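Local coordinates for penicillin-binding protein PbpB (Mycobacterium tuberculosis, PDB 6KGT) that builds cross-linked peptidoglycan for the mycobacterial cell wall from lipid intermediates, using a penicillin-sensitive transpeptidase domain, at residues V270-A275 with S324-T329; Q292-I297 with T329-Q334; A448-D453 with P463-P468. All coordinates share one frame; numbering follows the deposited sequence. Where two conformers were deposited one is given.

All three contacts belong to the transpeptidase domain but differ in depth and chemistry. Contact 1 is buried and polar: a lysine amine is bonded to a serine and an asparagine at the turn that leads into helix 326-336, next to a bound ligand. Contact 2, whose centre lies about 10 Å from that of contact 1, uses the next turns of the same helix, the segments overlapping at Thr329; partly buried, it relies on aliphatic groups and a methionine sulfur. Contact 3 stands apart, its centre about 18 Å from that of contact 1 and 24 Å from contact 2. Also partly buried, it packs valine, proline and arginine where the chain leaves helix 436-450 and returns toward strand 473-483.

Contact 1: V270-A275 with S324-T329; sequences VNKIVA and SSNVGT. With SFR ((2R)-2-[(1S,2R)-1-carboxy-2-hydroxypropyl]-5-[(2R)-oxolan-2-yl]-2,3-dihydro-1,3-thiazole-4-carboxylic acid), chain B.
Lys272 starts toward Thr329 with CG anti to its own carbonyl carbon (chi1 -67°), and every later torsion is near 180°, which carries its amine in a straight line to Ser324 and Asn326. Ser324 turns OG opposite its backbone N (chi1 -153°), placing the hydroxyl before that amine. Lys272 NZ donates to Ser324 OG at 2.9 Å and to Asn326 OD1 at 3.1 Å, the second bond being tilted modestly out of the amide plane, with the two side chains roughly perpendicular. Two acceptors thus fix a long, flexible chain in a buried setting. Ser324 OG is also hydrogen-bonded to Lys475. The other end of the Asn326 amide serves the bound SFR: ND2 donates to its O62 at 2.7 Å, so one asparagine accepts from the lysine and donates to the ligand.

Thr329 crosses the lysine stem at a slant, its OG1 3.3 Å from Lys272 CD, while its methyl CG2 meets the small Ala275 CB at 4.1 Å. The same hydroxyl donates to Ser325 O, which Thr329 N reaches from the other face. Ser325 OG caps helix 326-336 by accepting from Gly328 N and is also hydrogen-bonded to the Asp306 carboxylate. The layout is that of penicillin-recognising transpeptidases: Lys272 closes the SxxK motif opened by Ser269, the acyl-ester serine by similarity, and Ser324 to Asn326 form the SxN motif.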
loop_
_atom_site.group_PDB
_atom_site.type_symbol
_atom_site.label_atom_id
_atom_site.label_comp_id
_atom_site.label_asym_id
_atom_site.label_seq_id
_atom_site.Cartn_x
_atom_site.Cartn_y
_atom_site.Cartn_z
ATOM N N VAL A 270 -1.592 -2.738 11.655
ATOM C CA VAL A 270 -0.508 -2.673 10.670
ATOM C C VAL A 270 0.471 -1.538 11.011
ATOM O O VAL A 270 1.664 -1.619 10.693
ATOM C CB VAL A 270 -1.087 -2.551 9.241
ATOM C CG1 VAL A 270 -0.042 -2.139 8.251
ATOM C CG2 VAL A 270 -1.634 -3.885 8.808
ATOM N N ASN A 271 0.004 -0.496 11.711
ATOM C CA ASN A 271 0.916 0.562 12.123
ATOM C C ASN A 271 1.985 0.084 13.108
ATOM O O ASN A 271 2.983 0.780 13.286
ATOM C CB ASN A 271 0.139 1.726 12.739
ATOM C CG ASN A 271 0.909 3.041 12.673
ATOM O OD1 ASN A 271 1.472 3.378 11.634
ATOM N ND2 ASN A 271 0.959 3.771 13.785
ATOM N N LYS A 272 1.824 -1.084 13.736
ATOM C CA LYS A 272 2.750 -1.487 14.783
ATOM C C LYS A 272 4.175 -1.706 14.277
ATOM O O LYS A 272 5.089 -1.864 15.095
ATOM C CB LYS A 272 2.199 -2.737 15.474
ATOM C CG LYS A 272 0.908 -2.449 16.258
ATOM C CD LYS A 272 0.438 -3.684 17.023
ATOM C CE LYS A 272 -0.851 -3.429 17.838
ATOM N NZ LYS A 272 -1.396 -4.721 18.391
ATOM N N ILE A 273 4.390 -1.691 12.960
ATOM C CA ILE A 273 5.744 -1.681 12.419
ATOM C C ILE A 273 6.537 -0.476 12.925
ATOM O O ILE A 273 7.767 -0.544 13.033
ATOM C CB ILE A 273 5.690 -1.715 10.879
ATOM C CG1 ILE A 273 7.054 -2.075 10.292
ATOM C CG2 ILE A 273 5.178 -0.386 10.311
ATOM C CD1 ILE A 273 7.140 -1.848 8.800
ATOM N N VAL A 274 5.869 0.643 13.231
ATOM C CA VAL A 274 6.604 1.803 13.736
ATOM C C VAL A 274 7.161 1.523 15.137
ATOM O O VAL A 274 8.355 1.720 15.393
ATOM C CB VAL A 274 5.728 3.066 13.681
ATOM C CG1 VAL A 274 6.529 4.293 14.112
ATOM C CG2 VAL A 274 5.215 3.276 12.244
ATOM N N ALA A 275 6.318 1.020 16.046
ATOM C CA ALA A 275 6.770 0.662 17.394
ATOM C C ALA A 275 7.859 -0.410 17.361
ATOM O O ALA A 275 8.872 -0.307 18.063
ATOM C CB ALA A 275 5.579 0.185 18.235
ATOM N N SER A 324 -0.310 -9.547 18.074
ATOM C CA SER A 324 -0.881 -8.205 18.010
ATOM C C SER A 324 -1.519 -7.800 19.350
ATOM O O SER A 324 -2.695 -7.445 19.442
ATOM C CB SER A 324 -1.864 -8.087 16.849
ATOM O OG SER A 324 -1.922 -6.741 16.419
ATOM N N SER A 325 -0.692 -7.839 20.395
ATOM C CA SER A 325 -1.081 -7.375 21.722
ATOM C C SER A 325 -0.981 -5.850 21.790
ATOM O O SER A 325 0.109 -5.299 21.640
ATOM C CB SER A 325 -0.186 -8.038 22.768
ATOM O OG SER A 325 -0.293 -7.424 24.027
ATOM N N ASN A 326 -2.123 -5.173 21.977
ATOM C CA ASN A 326 -2.122 -3.726 22.196
ATOM C C ASN A 326 -1.317 -3.354 23.433
ATOM O O ASN A 326 -0.470 -2.453 23.389
ATOM C CB ASN A 326 -3.560 -3.212 22.335
ATOM C CG ASN A 326 -4.321 -3.263 21.026
ATOM O OD1 ASN A 326 -3.710 -3.353 19.956
ATOM N ND2 ASN A 326 -5.660 -3.226 21.100
ATOM N N VAL A 327 -1.576 -4.043 24.554
ATOM C CA VAL A 327 -0.873 -3.765 25.808
ATOM C C VAL A 327 0.629 -3.920 25.610
ATOM O O VAL A 327 1.416 -3.022 25.943
ATOM C CB VAL A 327 -1.403 -4.683 26.930
ATOM C CG1 VAL A 327 -0.656 -4.458 28.248
ATOM C CG2 VAL A 327 -2.921 -4.478 27.111
ATOM N N GLY A 328 1.048 -5.054 25.033
ATOM C CA GLY A 328 2.462 -5.243 24.746
ATOM C C GLY A 328 3.032 -4.122 23.899
ATOM O O GLY A 328 4.127 -3.613 24.170
ATOM N N THR A 329 2.286 -3.706 22.866
ATOM C CA THR A 329 2.768 -2.637 21.996
ATOM C C THR A 329 2.929 -1.337 22.772
ATOM O O THR A 329 3.920 -0.615 22.605
ATOM C CB THR A 329 1.801 -2.462 20.823
ATOM O OG1 THR A 329 1.838 -3.629 19.986
ATOM C CG2 THR A 329 2.152 -1.232 19.993
HETATM C C7 SFR B . -4.826 -4.201 15.415
HETATM C C6 SFR B . -5.698 -4.773 16.570
HETATM N N4 SFR B . -4.790 -6.777 15.496
HETATM C C5 SFR B . -5.149 -6.058 16.891
HETATM C C3 SFR B . -5.735 -7.963 15.342
HETATM C C2 SFR B . -6.706 -8.126 16.551
HETATM S S1 SFR B . -6.390 -7.053 17.577
HETATM C C31 SFR B . -5.528 -8.864 14.129
HETATM O O71 SFR B . -5.378 -4.015 14.300
HETATM C C61 SFR B . -5.685 -3.813 17.797
HETATM O O62 SFR B . -6.558 -4.297 18.766
HETATM C C62 SFR B . -6.094 -2.398 17.424
HETATM C C14 SFR B . -7.267 -9.409 17.170
HETATM C C15 SFR B . -8.485 -9.709 16.769
HETATM C C16 SFR B . -8.743 -11.087 17.581
HETATM C C17 SFR B . -7.548 -11.755 17.583
HETATM O O18 SFR B . -6.503 -10.794 16.999
HETATM O O32 SFR B . -6.474 -9.425 13.512
HETATM O O31 SFR B . -4.350 -9.015 13.729
#

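Contact 2: Q292-I297 with T329-Q334; sequences QVPGSI and TLMLSQ
Ile297 and Met331 form the centre of an apolar contact between the chain leading into strand 296-299, with the start of that strand, and one side of helix 326-336. Ile297 sends its CG1 branch out anti to the backbone N (chi1 -178°), and the extended chain brings CD1 to 4.2 Å from Met331 CG, the two side chains crossing at a slant. The other branch, CG2, meets Leu330 CD1 more loosely, at 4.5 Å. A branched isoleucine suits this place because its two arms reach neighbouring residues of the helix.

The sulfur makes a second set of contacts. Met331 bends at its last torsion (chi3 53°), turning the methyl aside; SD rests 4.0 Å from Pro294 CD and CE lies 3.5 Å from Gln292 O. Met331 was modelled in two conformers, so its contacts hold for the one described. Such an unbranched, pliable chain can fit against both a proline ring and a carbonyl.

A mixed polar-apolar contact involves the solvent-exposed Gln334. It and Ile297 approach from opposite directions, Gln334 NE2 standing 3.6 Å from Ile297 CD1.

Within the helix, Ser333 OG donates to Thr329 O at 2.7 Å from above the carbonyl plane. Strand 296-299 pairs antiparallel with 302-305, through backbone hydrogen bonds between Ile297 and Val304, while Thr329 and Leu332 of helix 326-336 pack against helices 317-323 and 273-281.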
loop_
_atom_site.group_PDB
_atom_site.type_symbol
_atom_site.label_atom_id
_atom_site.label_comp_id
_atom_site.label_asym_id
_atom_site.label_seq_id
_atom_site.Cartn_x
_atom_site.Cartn_y
_atom_site.Cartn_z
ATOM N N GLN A 292 6.145 -9.419 30.285
ATOM C CA GLN A 292 4.989 -9.743 31.107
ATOM C C GLN A 292 3.879 -8.790 30.688
ATOM O O GLN A 292 3.947 -7.589 30.976
ATOM C CB GLN A 292 5.314 -9.605 32.598
ATOM C CG GLN A 292 6.482 -10.481 33.082
ATOM C CD GLN A 292 6.231 -11.965 32.859
ATOM O OE1 GLN A 292 5.162 -12.483 33.171
ATOM N NE2 GLN A 292 7.222 -12.654 32.319
ATOM N N VAL A 293 2.857 -9.308 30.016
ATOM C CA VAL A 293 1.862 -8.447 29.391
ATOM C C VAL A 293 0.512 -8.697 30.065
ATOM O O VAL A 293 -0.082 -9.771 29.895
ATOM C CB VAL A 293 1.795 -8.689 27.878
ATOM C CG1 VAL A 293 0.858 -7.695 27.204
ATOM C CG2 VAL A 293 3.210 -8.578 27.285
ATOM N N PRO A 294 -0.007 -7.748 30.841
ATOM C CA PRO A 294 -1.368 -7.886 31.379
ATOM C C PRO A 294 -2.420 -7.743 30.288
ATOM O O PRO A 294 -2.152 -7.293 29.172
ATOM C CB PRO A 294 -1.475 -6.740 32.404
ATOM C CG PRO A 294 -0.433 -5.749 31.992
ATOM C CD PRO A 294 0.695 -6.572 31.396
ATOM N N GLY A 295 -3.646 -8.133 30.634
ATOM C CA GLY A 295 -4.771 -8.000 29.726
ATOM C C GLY A 295 -5.232 -6.578 29.481
ATOM O O GLY A 295 -5.970 -6.341 28.517
ATOM N N SER A 296 -4.828 -5.630 30.318
ATOM C CA SER A 296 -5.201 -4.246 30.076
ATOM C C SER A 296 -4.216 -3.344 30.790
ATOM O O SER A 296 -3.500 -3.767 31.698
ATOM C CB SER A 296 -6.641 -3.952 30.521
ATOM O OG SER A 296 -6.926 -4.517 31.786
ATOM N N ILE A 297 -4.184 -2.092 30.352
ATOM C CA ILE A 297 -3.295 -1.085 30.907
ATOM C C ILE A 297 -4.057 0.229 30.962
ATOM O O ILE A 297 -4.940 0.484 30.142
ATOM C CB ILE A 297 -1.995 -0.957 30.069
ATOM C CG1 ILE A 297 -1.022 0.056 30.661
ATOM C CG2 ILE A 297 -2.294 -0.555 28.612
ATOM C CD1 ILE A 297 0.295 0.098 29.900
ATOM N N THR A 329 2.286 -3.706 22.866
ATOM C CA THR A 329 2.768 -2.637 21.996
ATOM C C THR A 329 2.929 -1.337 22.772
ATOM O O THR A 329 3.920 -0.615 22.605
ATOM C CB THR A 329 1.801 -2.462 20.823
ATOM O OG1 THR A 329 1.838 -3.629 19.986
ATOM C CG2 THR A 329 2.152 -1.232 19.993
ATOM N N LEU A 330 1.963 -1.019 23.627
ATOM C CA LEU A 330 2.039 0.239 24.368
ATOM C C LEU A 330 3.144 0.199 25.418
ATOM O O LEU A 330 3.846 1.194 25.618
ATOM C CB LEU A 330 0.680 0.555 24.987
ATOM C CG LEU A 330 -0.335 1.040 23.955
ATOM C CD1 LEU A 330 -1.731 1.227 24.565
ATOM C CD2 LEU A 330 0.173 2.339 23.374
ATOM N N MET A 331 3.342 -0.946 26.077
ATOM C CA MET A 331 4.428 -1.056 27.048
ATOM C C MET A 331 5.778 -0.802 26.390
ATOM O O MET A 331 6.601 -0.033 26.903
ATOM C CB MET A 331 4.398 -2.425 27.722
ATOM C CG MET A 331 3.237 -2.600 28.689
ATOM S SD MET A 331 3.242 -4.220 29.483
ATOM C CE MET A 331 4.893 -4.291 30.143
ATOM N N LEU A 332 6.021 -1.447 25.245
ATOM C CA LEU A 332 7.244 -1.207 24.490
ATOM C C LEU A 332 7.322 0.227 24.000
ATOM O O LEU A 332 8.414 0.795 23.911
ATOM C CB LEU A 332 7.320 -2.158 23.296
ATOM C CG LEU A 332 7.477 -3.645 23.616
ATOM C CD1 LEU A 332 7.164 -4.515 22.395
ATOM C CD2 LEU A 332 8.885 -3.882 24.109
ATOM N N SER A 333 6.183 0.817 23.638
ATOM C CA SER A 333 6.201 2.193 23.159
ATOM C C SER A 333 6.510 3.169 24.293
ATOM O O SER A 333 7.137 4.211 24.061
ATOM C CB SER A 333 4.871 2.535 22.478
ATOM O OG SER A 333 4.658 1.672 21.364
ATOM N N GLN A 334 6.102 2.842 25.523
ATOM C CA GLN A 334 6.529 3.642 26.665
ATOM C C GLN A 334 8.053 3.718 26.740
ATOM O O GLN A 334 8.611 4.792 27.000
ATOM C CB GLN A 334 5.947 3.073 27.954
ATOM C CG GLN A 334 4.441 3.279 28.100
ATOM C CD GLN A 334 3.895 2.647 29.383
ATOM O OE1 GLN A 334 4.632 2.024 30.148
ATOM N NE2 GLN A 334 2.606 2.816 29.622
#

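Contact 3: A448-D453 with P463-P468; sequences AVVQRD and PTAGVP
Val450 and Pro463 come together through their backbones, whose CA atoms are 3.9 Å apart. Proline has no N-H to give, and the carbonyl of Val450 is met by a carbon: Pro463 CA approaches Val450 O at 3.4 Å in a fairly straight CA-H...O contact (153° at the hydrogen).

Apolar packing continues from the valine side chain. Its CG1, anti to the carbonyl carbon (chi1 -57°), touches Ala465 CB at 3.7 Å, and CB lies 3.6 Å from Gly466 N. Small residues suit this turn: the alanine leaves room for a valine methyl, and the glycine has no side chain to crowd the nearby Val450 carbonyl. Gly466 N donates to Pro463 O, closing the 3-10 turn.

A charged group meets aliphatic surface as well. Arg452 crosses the proline ring at about a right angle, CG 3.5 Å from Pro463 CB, and lays one guanidinium face over that same CB, 3.7 Å from the plane beneath its centre. At the guanidinium edge, NH2 comes to 3.5 Å from Thr464 CG2. The arginine is exposed and the proline partly so, placing this contact at the surface. Backbone hydrogen bonds of Val449 with Gly462 and Gln451 with Gly460 tie the returning chain to the end of helix 436-450. Segment 463-468 lies between that end and helix 531-544, whose Ala531 touches Thr464 and Ala465, and leads on to strand 473-483.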
loop_
_atom_site.group_PDB
_atom_site.type_symbol
_atom_site.label_atom_id
_atom_site.label_comp_id
_atom_site.label_asym_id
_atom_site.label_seq_id
_atom_site.Cartn_x
_atom_site.Cartn_y
_atom_site.Cartn_z
ATOM N N ALA A 448 6.592 -14.115 12.413
ATOM C CA ALA A 448 5.765 -14.730 13.445
ATOM C C ALA A 448 4.275 -14.550 13.164
ATOM O O ALA A 448 3.466 -15.393 13.565
ATOM C CB ALA A 448 6.110 -14.152 14.818
ATOM N N VAL A 449 3.893 -13.457 12.496
ATOM C CA VAL A 449 2.489 -13.217 12.170
ATOM C C VAL A 449 1.924 -14.338 11.297
ATOM O O VAL A 449 0.737 -14.690 11.406
ATOM C CB VAL A 449 2.340 -11.843 11.484
ATOM C CG1 VAL A 449 0.914 -11.632 11.016
ATOM C CG2 VAL A 449 2.808 -10.714 12.414
ATOM N N VAL A 450 2.753 -14.936 10.436
ATOM C CA VAL A 450 2.257 -15.969 9.531
ATOM C C VAL A 450 2.579 -17.377 10.004
ATOM O O VAL A 450 2.213 -18.341 9.323
ATOM C CB VAL A 450 2.787 -15.759 8.102
ATOM C CG1 VAL A 450 2.397 -14.379 7.605
ATOM C CG2 VAL A 450 4.303 -15.957 8.059
ATOM N N GLN A 451 3.221 -17.533 11.158
ATOM C CA GLN A 451 3.592 -18.863 11.628
ATOM C C GLN A 451 2.391 -19.642 12.176
ATOM O O GLN A 451 1.510 -19.083 12.832
ATOM C CB GLN A 451 4.674 -18.734 12.692
ATOM C CG GLN A 451 4.933 -20.001 13.500
ATOM C CD GLN A 451 6.197 -19.892 14.296
ATOM O OE1 GLN A 451 7.280 -19.739 13.733
ATOM N NE2 GLN A 451 6.073 -19.939 15.609
ATOM N N ARG A 452 2.363 -20.952 11.903
ATOM C CA ARG A 452 1.297 -21.835 12.374
ATOM C C ARG A 452 1.752 -22.635 13.578
ATOM O O ARG A 452 2.910 -23.048 13.653
ATOM C CB ARG A 452 0.836 -22.817 11.292
ATOM C CG ARG A 452 -0.215 -22.253 10.402
ATOM C CD ARG A 452 -1.039 -23.298 9.664
ATOM N NE ARG A 452 -1.941 -22.615 8.737
ATOM C CZ ARG A 452 -3.150 -22.169 9.061
ATOM N NH1 ARG A 452 -3.621 -22.360 10.284
ATOM N NH2 ARG A 452 -3.894 -21.539 8.162
ATOM N N ASP A 453 0.829 -22.857 14.510
ATOM C CA ASP A 453 1.061 -23.742 15.645
ATOM C C ASP A 453 -0.253 -24.442 15.980
ATOM O O ASP A 453 -1.225 -23.788 16.384
ATOM C CB ASP A 453 1.619 -22.978 16.859
ATOM C CG ASP A 453 1.929 -23.899 18.051
ATOM O OD1 ASP A 453 1.866 -25.135 17.873
ATOM O OD2 ASP A 453 2.245 -23.401 19.161
ATOM N N PRO A 463 -1.817 -16.740 9.902
ATOM C CA PRO A 463 -1.153 -17.931 9.358
ATOM C C PRO A 463 -1.558 -18.244 7.929
ATOM O O PRO A 463 -0.747 -18.819 7.194
ATOM C CB PRO A 463 -1.571 -19.042 10.331
ATOM C CG PRO A 463 -2.866 -18.585 10.879
ATOM C CD PRO A 463 -2.743 -17.096 10.994
ATOM N N THR A 464 -2.763 -17.865 7.496
ATOM C CA THR A 464 -3.089 -18.110 6.089
ATOM C C THR A 464 -2.307 -17.196 5.154
ATOM O O THR A 464 -2.334 -17.421 3.942
ATOM C CB THR A 464 -4.596 -17.950 5.791
ATOM O OG1 THR A 464 -4.981 -16.584 5.950
ATOM C CG2 THR A 464 -5.439 -18.799 6.705
ATOM N N ALA A 465 -1.617 -16.176 5.672
ATOM C CA ALA A 465 -0.809 -15.349 4.795
ATOM C C ALA A 465 0.515 -16.025 4.461
ATOM O O ALA A 465 1.149 -15.647 3.472
ATOM C CB ALA A 465 -0.557 -13.964 5.422
ATOM N N GLY A 466 0.940 -17.006 5.263
ATOM C CA GLY A 466 2.188 -17.681 4.990
ATOM C C GLY A 466 2.109 -18.504 3.720
ATOM O O GLY A 466 1.044 -18.976 3.327
ATOM N N VAL A 467 3.247 -18.630 3.041
ATOM C CA VAL A 467 3.336 -19.508 1.875
ATOM C C VAL A 467 4.474 -20.486 2.145
ATOM O O VAL A 467 5.648 -20.072 2.206
ATOM C CB VAL A 467 3.550 -18.725 0.561
ATOM C CG1 VAL A 467 3.506 -19.674 -0.620
ATOM C CG2 VAL A 467 2.494 -17.652 0.390
ATOM N N PRO A 468 4.178 -21.774 2.323
ATOM C CA PRO A 468 5.227 -22.735 2.711
ATOM C C PRO A 468 6.348 -22.795 1.685
ATOM O O PRO A 468 6.112 -22.781 0.478
ATOM C CB PRO A 468 4.478 -24.068 2.791
ATOM C CG PRO A 468 3.003 -23.690 2.840
ATOM C CD PRO A 468 2.893 -22.432 2.041
#